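Local coordinates for recombination protein uvsY (Enterobacteria phage T4, PDB 4ZWS) that helps the phage recombinase UvsX assemble on single-stranded DNA and displace bound gp32 from it, thereby promoting viral DNA synthesis, at residues Met1-Leu10 with Tyr102-Ala113; Ala56-Tyr64 with Met83-Val93. All blocks are in the same frame, centred on the assembly; numbering follows the deposited sequence.

Contact 1 (Met1-Leu10 with Tyr102-Ala113)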
loop_
_atom_site.group_PDB
_atom_site.type_symbol
_atom_site.label_atom_id
_atom_site.label_comp_id
_atom_site.label_asym_id
_atom_site.label_seq_id
_atom_site.Cartn_x
_atom_site.Cartn_y
_atom_site.Cartn_z
ATOM N N MET A 1 23.212 -12.446 19.317
ATOM C CA MET A 1 22.813 -13.394 18.287
ATOM C C MET A 1 23.620 -13.197 17.016
ATOM O O MET A 1 23.905 -12.069 16.633
ATOM C CB MET A 1 21.335 -13.224 17.957
ATOM C CG MET A 1 20.438 -13.325 19.147
ATOM S SD MET A 1 18.732 -13.194 18.643
ATOM C CE MET A 1 17.921 -13.305 20.239
ATOM N N ARG A 2 23.950 -14.292 16.344
ATOM C CA ARG A 2 24.559 -14.218 15.021
ATOM C C ARG A 2 23.548 -14.636 13.960
ATOM O O ARG A 2 22.820 -15.627 14.126
ATOM C CB ARG A 2 25.829 -15.086 14.935
ATOM C CG ARG A 2 27.041 -14.401 15.529
ATOM C CD ARG A 2 28.260 -15.302 15.673
ATOM N NE ARG A 2 28.018 -16.461 16.521
ATOM C CZ ARG A 2 28.983 -17.190 17.071
ATOM N NH1 ARG A 2 30.254 -16.857 16.873
ATOM N NH2 ARG A 2 28.676 -18.243 17.824
ATOM N N LEU A 3 23.494 -13.878 12.873
ATOM C CA LEU A 3 22.545 -14.170 11.803
ATOM C C LEU A 3 22.660 -15.617 11.325
ATOM O O LEU A 3 21.656 -16.305 11.136
ATOM C CB LEU A 3 22.753 -13.219 10.626
ATOM C CG LEU A 3 21.889 -13.552 9.408
ATOM C CD1 LEU A 3 20.420 -13.523 9.787
ATOM C CD2 LEU A 3 22.174 -12.590 8.278
ATOM N N GLU A 4 23.888 -16.074 11.134
ATOM C CA GLU A 4 24.108 -17.403 10.604
ATOM C C GLU A 4 23.595 -18.477 11.576
ATOM O O GLU A 4 23.127 -19.528 11.145
ATOM C CB GLU A 4 25.587 -17.611 10.292
ATOM C CG GLU A 4 26.066 -16.749 9.130
ATOM C CD GLU A 4 26.198 -15.262 9.488
ATOM O OE1 GLU A 4 26.137 -14.924 10.697
ATOM O OE2 GLU A 4 26.334 -14.430 8.553
ATOM N N ASP A 5 23.642 -18.197 12.878
ATOM C CA ASP A 5 23.101 -19.128 13.860
ATOM C C ASP A 5 21.594 -19.266 13.688
ATOM O O ASP A 5 21.057 -20.379 13.726
ATOM C CB ASP A 5 23.419 -18.689 15.286
ATOM C CG ASP A 5 24.889 -18.824 15.635
ATOM O OD1 ASP A 5 25.359 -18.058 16.502
ATOM O OD2 ASP A 5 25.565 -19.712 15.069
ATOM N N LEU A 6 20.916 -18.134 13.509
ATOM C CA LEU A 6 19.473 -18.132 13.286
ATOM C C LEU A 6 19.098 -18.863 12.003
ATOM O O LEU A 6 18.154 -19.652 11.983
ATOM C CB LEU A 6 18.940 -16.695 13.240
ATOM C CG LEU A 6 19.045 -15.936 14.566
ATOM C CD1 LEU A 6 18.449 -14.545 14.444
ATOM C CD2 LEU A 6 18.320 -16.714 15.625
ATOM N N GLN A 7 19.860 -18.616 10.943
ATOM C CA GLN A 7 19.623 -19.283 9.673
ATOM C C GLN A 7 19.671 -20.788 9.860
ATOM O O GLN A 7 18.782 -21.518 9.410
ATOM C CB GLN A 7 20.640 -18.836 8.637
ATOM C CG GLN A 7 20.475 -17.398 8.286
ATOM C CD GLN A 7 21.460 -16.932 7.245
ATOM O OE1 GLN A 7 22.476 -17.589 6.993
ATOM N NE2 GLN A 7 21.174 -15.777 6.637
ATOM N N GLU A 8 20.705 -21.238 10.554
ATOM C CA GLU A 8 20.886 -22.646 10.803
ATOM C C GLU A 8 19.789 -23.193 11.708
ATOM O O GLU A 8 19.271 -24.292 11.474
ATOM C CB GLU A 8 22.272 -22.888 11.394
ATOM C CG GLU A 8 22.825 -24.244 11.025
ATOM C CD GLU A 8 22.784 -24.498 9.521
ATOM O OE1 GLU A 8 23.088 -23.564 8.736
ATOM O OE2 GLU A 8 22.409 -25.633 9.135
ATOM N N GLU A 9 19.412 -22.415 12.716
ATOM C CA GLU A 9 18.382 -22.849 13.648
ATOM C C GLU A 9 17.017 -23.031 12.974
ATOM O O GLU A 9 16.335 -24.032 13.215
ATOM C CB GLU A 9 18.257 -21.872 14.804
ATOM C CG GLU A 9 17.311 -22.361 15.874
ATOM C CD GLU A 9 17.267 -21.459 17.090
ATOM O OE1 GLU A 9 16.478 -21.756 18.012
ATOM O OE2 GLU A 9 18.019 -20.459 17.130
ATOM N N LEU A 10 16.605 -22.059 12.157
ATOM C CA LEU A 10 15.333 -22.166 11.453
ATOM C C LEU A 10 15.310 -23.348 10.493
ATOM O O LEU A 10 14.304 -24.067 10.402
ATOM C CB LEU A 10 15.028 -20.893 10.668
ATOM C CG LEU A 10 13.662 -20.887 9.969
ATOM C CD1 LEU A 10 12.532 -20.946 10.978
ATOM C CD2 LEU A 10 13.503 -19.704 9.047
ATOM N N TYR A 102 22.322 -4.306 12.114
ATOM C CA TYR A 102 22.527 -5.753 12.124
ATOM C C TYR A 102 21.427 -6.449 12.899
ATOM O O TYR A 102 20.875 -7.455 12.446
ATOM C CB TYR A 102 23.865 -6.093 12.766
ATOM C CG TYR A 102 24.242 -7.554 12.702
ATOM C CD1 TYR A 102 24.086 -8.374 13.816
ATOM C CD2 TYR A 102 24.720 -8.132 11.524
ATOM C CE1 TYR A 102 24.419 -9.727 13.771
ATOM C CE2 TYR A 102 25.065 -9.482 11.468
ATOM C CZ TYR A 102 24.908 -10.273 12.597
ATOM O OH TYR A 102 25.243 -11.613 12.561
ATOM N N TRP A 103 21.122 -5.908 14.071
ATOM C CA TRP A 103 20.016 -6.379 14.886
ATOM C C TRP A 103 18.690 -6.194 14.166
ATOM O O TRP A 103 17.801 -7.039 14.271
ATOM C CB TRP A 103 20.083 -5.687 16.232
ATOM C CG TRP A 103 21.083 -6.358 17.122
ATOM C CD1 TRP A 103 22.376 -5.992 17.323
ATOM C CD2 TRP A 103 20.805 -7.365 18.103
ATOM N NE1 TRP A 103 22.963 -6.799 18.267
ATOM C CE2 TRP A 103 22.012 -7.637 18.778
ATOM C CE3 TRP A 103 19.667 -8.096 18.442
ATOM C CZ2 TRP A 103 22.110 -8.604 19.775
ATOM C CZ3 TRP A 103 19.768 -9.057 19.434
ATOM C CH2 TRP A 103 20.983 -9.298 20.090
ATOM N N GLY A 104 18.565 -5.102 13.418
ATOM C CA GLY A 104 17.379 -4.892 12.614
ATOM C C GLY A 104 17.225 -6.028 11.615
ATOM O O GLY A 104 16.120 -6.488 11.349
ATOM N N ILE A 105 18.349 -6.488 11.072
ATOM C CA ILE A 105 18.360 -7.607 10.141
ATOM C C ILE A 105 17.900 -8.871 10.840
ATOM O O ILE A 105 17.125 -9.640 10.278
ATOM C CB ILE A 105 19.747 -7.812 9.508
ATOM C CG1 ILE A 105 20.010 -6.701 8.484
ATOM C CG2 ILE A 105 19.800 -9.129 8.767
ATOM C CD1 ILE A 105 21.350 -6.799 7.778
ATOM N N LEU A 106 18.365 -9.079 12.067
ATOM C CA LEU A 106 17.947 -10.244 12.835
ATOM C C LEU A 106 16.450 -10.185 13.082
ATOM O O LEU A 106 15.762 -11.200 12.960
ATOM C CB LEU A 106 18.685 -10.330 14.172
ATOM C CG LEU A 106 20.211 -10.398 14.122
ATOM C CD1 LEU A 106 20.767 -10.597 15.501
ATOM C CD2 LEU A 106 20.669 -11.503 13.177
ATOM N N LEU A 107 15.942 -8.989 13.375
ATOM C CA LEU A 107 14.517 -8.811 13.620
ATOM C C LEU A 107 13.716 -9.224 12.393
ATOM O O LEU A 107 12.734 -9.964 12.504
ATOM C CB LEU A 107 14.194 -7.363 13.981
ATOM C CG LEU A 107 12.752 -7.096 14.414
ATOM C CD1 LEU A 107 12.465 -7.774 15.743
ATOM C CD2 LEU A 107 12.492 -5.631 14.505
ATOM N N ASP A 108 14.145 -8.752 11.221
ATOM C CA ASP A 108 13.454 -9.087 9.979
ATOM C C ASP A 108 13.515 -10.572 9.676
ATOM O O ASP A 108 12.523 -11.155 9.236
ATOM C CB ASP A 108 14.016 -8.303 8.795
ATOM C CG ASP A 108 13.744 -6.816 8.908
ATOM O OD1 ASP A 108 12.844 -6.450 9.708
ATOM O OD2 ASP A 108 14.384 -6.027 8.170
ATOM N N PHE A 109 14.653 -11.194 9.958
ATOM C CA PHE A 109 14.769 -12.625 9.747
ATOM C C PHE A 109 13.743 -13.368 10.594
ATOM O O PHE A 109 13.111 -14.306 10.116
ATOM C CB PHE A 109 16.169 -13.136 10.065
ATOM C CG PHE A 109 16.327 -14.602 9.801
ATOM C CD1 PHE A 109 16.147 -15.527 10.822
ATOM C CD2 PHE A 109 16.603 -15.063 8.517
ATOM C CE1 PHE A 109 16.263 -16.893 10.574
ATOM C CE2 PHE A 109 16.723 -16.425 8.264
ATOM C CZ PHE A 109 16.555 -17.339 9.300
ATOM N N CYS A 110 13.575 -12.945 11.839
ATOM C CA CYS A 110 12.613 -13.580 12.728
ATOM C C CYS A 110 11.171 -13.364 12.266
ATOM O O CYS A 110 10.327 -14.246 12.467
ATOM C CB CYS A 110 12.768 -13.049 14.154
ATOM S SG CYS A 110 14.282 -13.567 14.956
ATOM N N SER A 111 10.882 -12.209 11.654
ATOM C CA SER A 111 9.563 -12.016 11.049
ATOM C C SER A 111 9.346 -13.076 10.008
ATOM O O SER A 111 8.311 -13.746 10.008
ATOM C CB SER A 111 9.389 -10.644 10.424
ATOM O OG SER A 111 9.123 -9.685 11.422
ATOM N N GLY A 112 10.350 -13.248 9.158
ATOM C CA GLY A 112 10.298 -14.248 8.117
ATOM C C GLY A 112 10.148 -15.638 8.688
ATOM O O GLY A 112 9.401 -16.464 8.156
ATOM N N ALA A 113 10.842 -15.889 9.790
ATOM C CA ALA A 113 10.773 -17.179 10.443
ATOM C C ALA A 113 9.344 -17.440 10.902
ATOM O O ALA A 113 8.805 -18.533 10.725
ATOM C CB ALA A 113 11.737 -17.240 11.610
#
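Leu-3 and Phe-109 interlock in a largely apolar, buried helix-to-helix packing that lays the N-terminal helix 3-14 along the first half of the long helix 91-135. The two segments run almost parallel, their axes 9° apart and 10.5 Å from each other at closest approach. Leu-3 is a knob set among Tyr-102, Ile-105, Leu-106 and Phe-109. Its CA is 3.5 Å from Leu-106 CD2, the methyl that also reaches Leu-6 CD1. In return Phe-109 enters the hole formed by Leu-3, Leu-6, Gln-7 and Leu-10. Its CG lies anti to the backbone N (chi1 -178°), which sends the ring across to the facing helix, where CZ comes within 3.7 Å of Gln-7 CA and CE1 within 3.8 Å of Leu-6 CB. This reciprocal knobs-into-holes packing of parallel helices is of the kind found in coiled coils, here within the alpha barrel of the heptamer. One turn further on, both methyls of Leu-10 rest on Ala-113 CB, CD1 at 3.8 Å.

At the helix start, Leu-3 N donates to Tyr-102 OH over 2.9 Å, practically straight at 178°, so the phenol oxygen takes up a backbone N-H of the first turn. The same ring meets Met-1 O at its edge. Met-1 CB packs 3.6 Å from Leu-106 CD1, and the extended thioether places SD obliquely beside the six-membered ring of Trp-103, a Met-aromatic contact at 5.3 Å from the ring centroid.

The second subunit adjoins this packing: its Lys-44 forms a salt bridge with Glu-4 OE2, and its Ser-41 hydrogen-bonds Gln-7 NE2. Within the chain, Glu-9 pairs with Lys-34 and Lys-38 of helix 21-64.

Contact 2 (Ala56-Tyr64 with Met83-Val93)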
loop_
_atom_site.group_PDB
_atom_site.type_symbol
_atom_site.label_atom_id
_atom_site.label_comp_id
_atom_site.label_asym_id
_atom_site.label_seq_id
_atom_site.Cartn_x
_atom_site.Cartn_y
_atom_site.Cartn_z
ATOM N N ALA A 56 26.725 8.002 21.791
ATOM C CA ALA A 56 27.876 8.112 20.927
ATOM C C ALA A 56 27.786 9.400 20.113
ATOM O O ALA A 56 28.759 10.150 20.024
ATOM C CB ALA A 56 27.970 6.897 20.023
ATOM N N LEU A 57 26.589 9.707 19.616
ATOM C CA LEU A 57 26.394 10.916 18.819
ATOM C C LEU A 57 26.679 12.176 19.641
ATOM O O LEU A 57 27.340 13.096 19.161
ATOM C CB LEU A 57 24.974 10.979 18.245
ATOM C CG LEU A 57 24.719 10.137 16.990
ATOM C CD1 LEU A 57 23.249 10.111 16.605
ATOM C CD2 LEU A 57 25.598 10.578 15.812
ATOM N N LYS A 58 26.217 12.212 20.887
ATOM C CA LYS A 58 26.472 13.385 21.700
ATOM C C LYS A 58 27.962 13.496 22.020
ATOM O O LYS A 58 28.528 14.587 21.965
ATOM C CB LYS A 58 25.659 13.352 23.007
ATOM C CG LYS A 58 25.708 14.678 23.765
ATOM C CD LYS A 58 25.277 14.594 25.220
ATOM C CE LYS A 58 25.349 15.982 25.908
ATOM N NZ LYS A 58 26.697 16.405 26.432
ATOM N N ALA A 59 28.604 12.374 22.332
ATOM C CA ALA A 59 30.026 12.403 22.631
ATOM C C ALA A 59 30.883 12.845 21.439
ATOM O O ALA A 59 31.754 13.712 21.592
ATOM C CB ALA A 59 30.481 11.048 23.131
ATOM N N ARG A 60 30.613 12.292 20.256
ATOM C CA ARG A 60 31.385 12.637 19.060
ATOM C C ARG A 60 31.125 14.067 18.564
ATOM O O ARG A 60 32.051 14.752 18.115
ATOM C CB ARG A 60 31.128 11.625 17.948
ATOM C CG ARG A 60 31.333 10.191 18.417
ATOM C CD ARG A 60 32.649 10.038 19.141
ATOM N NE ARG A 60 33.760 10.115 18.204
ATOM C CZ ARG A 60 35.006 10.432 18.539
ATOM N NH1 ARG A 60 35.300 10.715 19.802
ATOM N NH2 ARG A 60 35.952 10.478 17.608
ATOM N N LEU A 61 29.878 14.523 18.635
ATOM C CA LEU A 61 29.583 15.890 18.236
ATOM C C LEU A 61 30.365 16.854 19.135
ATOM O O LEU A 61 30.886 17.868 18.662
ATOM C CB LEU A 61 28.085 16.167 18.260
ATOM C CG LEU A 61 27.645 17.555 17.779
ATOM C CD1 LEU A 61 26.445 17.456 16.891
ATOM C CD2 LEU A 61 27.266 18.396 18.987
ATOM N N ASP A 62 30.477 16.529 20.422
ATOM C CA ASP A 62 31.243 17.382 21.325
ATOM C C ASP A 62 32.706 17.367 20.930
ATOM O O ASP A 62 33.389 18.390 21.007
ATOM C CB ASP A 62 31.097 16.924 22.773
ATOM C CG ASP A 62 29.780 17.343 23.381
ATOM O OD1 ASP A 62 29.381 16.748 24.413
ATOM O OD2 ASP A 62 29.134 18.250 22.806
ATOM N N TYR A 63 33.172 16.206 20.487
ATOM C CA TYR A 63 34.550 16.039 20.063
ATOM C C TYR A 63 34.912 16.831 18.809
ATOM O O TYR A 63 35.947 17.489 18.770
ATOM C CB TYR A 63 34.854 14.568 19.813
ATOM C CG TYR A 63 36.190 14.370 19.132
ATOM C CD1 TYR A 63 37.377 14.492 19.843
ATOM C CD2 TYR A 63 36.262 14.077 17.770
ATOM C CE1 TYR A 63 38.601 14.322 19.222
ATOM C CE2 TYR A 63 37.478 13.908 17.140
ATOM C CZ TYR A 63 38.649 14.030 17.869
ATOM O OH TYR A 63 39.869 13.860 17.248
ATOM N N TYR A 64 34.043 16.777 17.801
ATOM C CA TYR A 64 34.249 17.509 16.557
ATOM C C TYR A 64 33.957 18.994 16.577
ATOM O O TYR A 64 34.242 19.685 15.596
ATOM C CB TYR A 64 33.409 16.883 15.430
ATOM C CG TYR A 64 33.868 15.514 15.024
ATOM C CD1 TYR A 64 33.071 14.385 15.226
ATOM C CD2 TYR A 64 35.122 15.346 14.441
ATOM C CE1 TYR A 64 33.519 13.118 14.847
ATOM C CE2 TYR A 64 35.571 14.094 14.060
ATOM C CZ TYR A 64 34.769 12.991 14.262
ATOM O OH TYR A 64 35.242 11.772 13.880
ATOM N N MET A 83 28.937 18.179 9.184
ATOM C CA MET A 83 28.843 17.353 10.373
ATOM C C MET A 83 28.106 16.011 10.164
ATOM O O MET A 83 28.549 14.995 10.696
ATOM C CB MET A 83 28.195 18.169 11.497
ATOM C CG MET A 83 28.671 17.810 12.914
ATOM S SD MET A 83 30.467 17.668 13.189
ATOM C CE MET A 83 31.003 19.363 13.160
ATOM N N LYS A 84 27.016 15.979 9.391
ATOM C CA LYS A 84 26.325 14.701 9.147
ATOM C C LYS A 84 27.247 13.672 8.492
ATOM O O LYS A 84 27.304 12.522 8.935
ATOM C CB LYS A 84 25.072 14.876 8.283
ATOM C CG LYS A 84 23.823 15.254 9.053
ATOM C CD LYS A 84 22.643 15.475 8.108
ATOM C CE LYS A 84 21.358 15.807 8.870
ATOM N NZ LYS A 84 20.112 15.583 8.056
ATOM N N THR A 85 27.970 14.082 7.450
ATOM C CA THR A 85 28.930 13.190 6.798
ATOM C C THR A 85 30.012 12.733 7.766
ATOM O O THR A 85 30.378 11.566 7.792
ATOM C CB THR A 85 29.611 13.854 5.593
ATOM O OG1 THR A 85 28.620 14.230 4.644
ATOM C CG2 THR A 85 30.584 12.893 4.928
ATOM N N VAL A 86 30.515 13.655 8.570
ATOM C CA VAL A 86 31.608 13.337 9.474
ATOM C C VAL A 86 31.154 12.363 10.563
ATOM O O VAL A 86 31.835 11.374 10.848
ATOM C CB VAL A 86 32.195 14.630 10.095
ATOM C CG1 VAL A 86 33.122 14.314 11.262
ATOM C CG2 VAL A 86 32.945 15.405 9.031
ATOM N N LEU A 87 29.999 12.641 11.154
ATOM C CA LEU A 87 29.430 11.776 12.178
ATOM C C LEU A 87 29.117 10.370 11.651
ATOM O O LEU A 87 29.383 9.377 12.333
ATOM C CB LEU A 87 28.161 12.401 12.753
ATOM C CG LEU A 87 28.439 13.528 13.734
ATOM C CD1 LEU A 87 27.143 14.089 14.246
ATOM C CD2 LEU A 87 29.324 13.022 14.870
ATOM N N SER A 88 28.560 10.279 10.447
ATOM C CA SER A 88 28.190 8.978 9.914
ATOM C C SER A 88 29.411 8.103 9.650
ATOM O O SER A 88 29.298 6.879 9.629
ATOM C CB SER A 88 27.373 9.128 8.637
ATOM O OG SER A 88 26.184 9.860 8.872
ATOM N N ALA A 89 30.580 8.726 9.478
ATOM C CA ALA A 89 31.809 7.990 9.180
ATOM C C ALA A 89 32.660 7.736 10.420
ATOM O O ALA A 89 33.624 6.978 10.377
ATOM C CB ALA A 89 32.626 8.731 8.138
ATOM N N ASP A 90 32.304 8.373 11.521
ATOM C CA ASP A 90 33.074 8.262 12.752
ATOM C C ASP A 90 33.136 6.819 13.267
ATOM O O ASP A 90 32.124 6.120 13.257
ATOM C CB ASP A 90 32.468 9.180 13.807
ATOM C CG ASP A 90 33.192 9.112 15.118
ATOM O OD1 ASP A 90 34.157 9.880 15.292
ATOM O OD2 ASP A 90 32.792 8.296 15.973
ATOM N N LYS A 91 34.317 6.383 13.709
ATOM C CA LYS A 91 34.526 5.003 14.140
ATOM C C LYS A 91 33.460 4.573 15.138
ATOM O O LYS A 91 32.796 3.546 14.955
ATOM C CB LYS A 91 35.917 4.817 14.762
ATOM N N ASP A 92 33.288 5.360 16.191
ATOM C CA ASP A 92 32.335 5.007 17.239
ATOM C C ASP A 92 30.867 5.060 16.811
ATOM O O ASP A 92 30.107 4.146 17.115
ATOM C CB ASP A 92 32.563 5.907 18.449
ATOM C CG ASP A 92 33.907 5.663 19.082
ATOM O OD1 ASP A 92 34.364 4.502 18.998
ATOM O OD2 ASP A 92 34.510 6.608 19.640
ATOM N N VAL A 93 30.476 6.103 16.088
ATOM C CA VAL A 93 29.106 6.197 15.617
ATOM C C VAL A 93 28.805 5.068 14.633
ATOM O O VAL A 93 27.737 4.434 14.674
ATOM C CB VAL A 93 28.817 7.539 14.963
ATOM C CG1 VAL A 93 27.429 7.523 14.349
ATOM C CG2 VAL A 93 28.916 8.649 15.998
#
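Arg-60 and Tyr-64, one helical turn apart, both seize the carboxylate of Asp-90. The polar part centres on Asp-90 OD1, which accepts three bonds. Arg-60 comes side-on, NE at 2.9 Å and NH2 at 3.0 Å from that oxygen, which lies in the guanidinium plane. Bends at chi2 and chi3 fold the arginine back so that NE faces the acid. Tyr-64 OH donates to the anti lone pair of Asp-90 OD1 at 2.6 Å, its ring perpendicular to the carboxylate. Asp-92 OD2 stands over one guanidinium face, 3.9 Å from Arg-60 NE, a long charge-only pairing. The arginine charge and the donors on both oxygens probably favour the ionised form of Asp-90.

Asp-90 is also the N-cap of the helix beginning at Lys-91. Its OD2 receives Val-93 N at 3.2 Å, so one side chain both caps helix 91-135 and ties it to helix 21-64. Helix 83-89 crosses segment 56-64 at 122°.

Two groups cover the faces of the Tyr-64 ring. Val-86 CG1 sits over the ring centre at 3.6 Å, 8° off the normal, a CH-pi contact, while Tyr-63 CD2 covers the opposite face. Separately, Met-83 SD approaches the ring obliquely.

Among the aliphatic groups, Leu-87 CD2 lies 3.8 Å from Arg-60 CB, and Leu-57 CD2 touches both Leu-87 CD1 and Val-93 CG2.

The two contacts lie at separate places along an elongated, all-helical chain, with centres 29 Å apart and nearest atoms about 11 Å apart, so they do not touch. Contact 2 is nested inside the span that contact 1 closes: residues 1-10 come first, then 56-64, 83-93 and 102-113. Helix 91-135 serves both, starting in contact 2 and receiving the N-terminal helix in contact 1. Helix 21-64, which follows helix 3-14, supplies residues 56-64 to contact 2 and also runs beside contact 1. Contact 1 lies near the centre of the chain, contact 2 about 24 Å from it. Both border the second subunit, so the chain's internal packing lies next to a subunit interface of the heptamer.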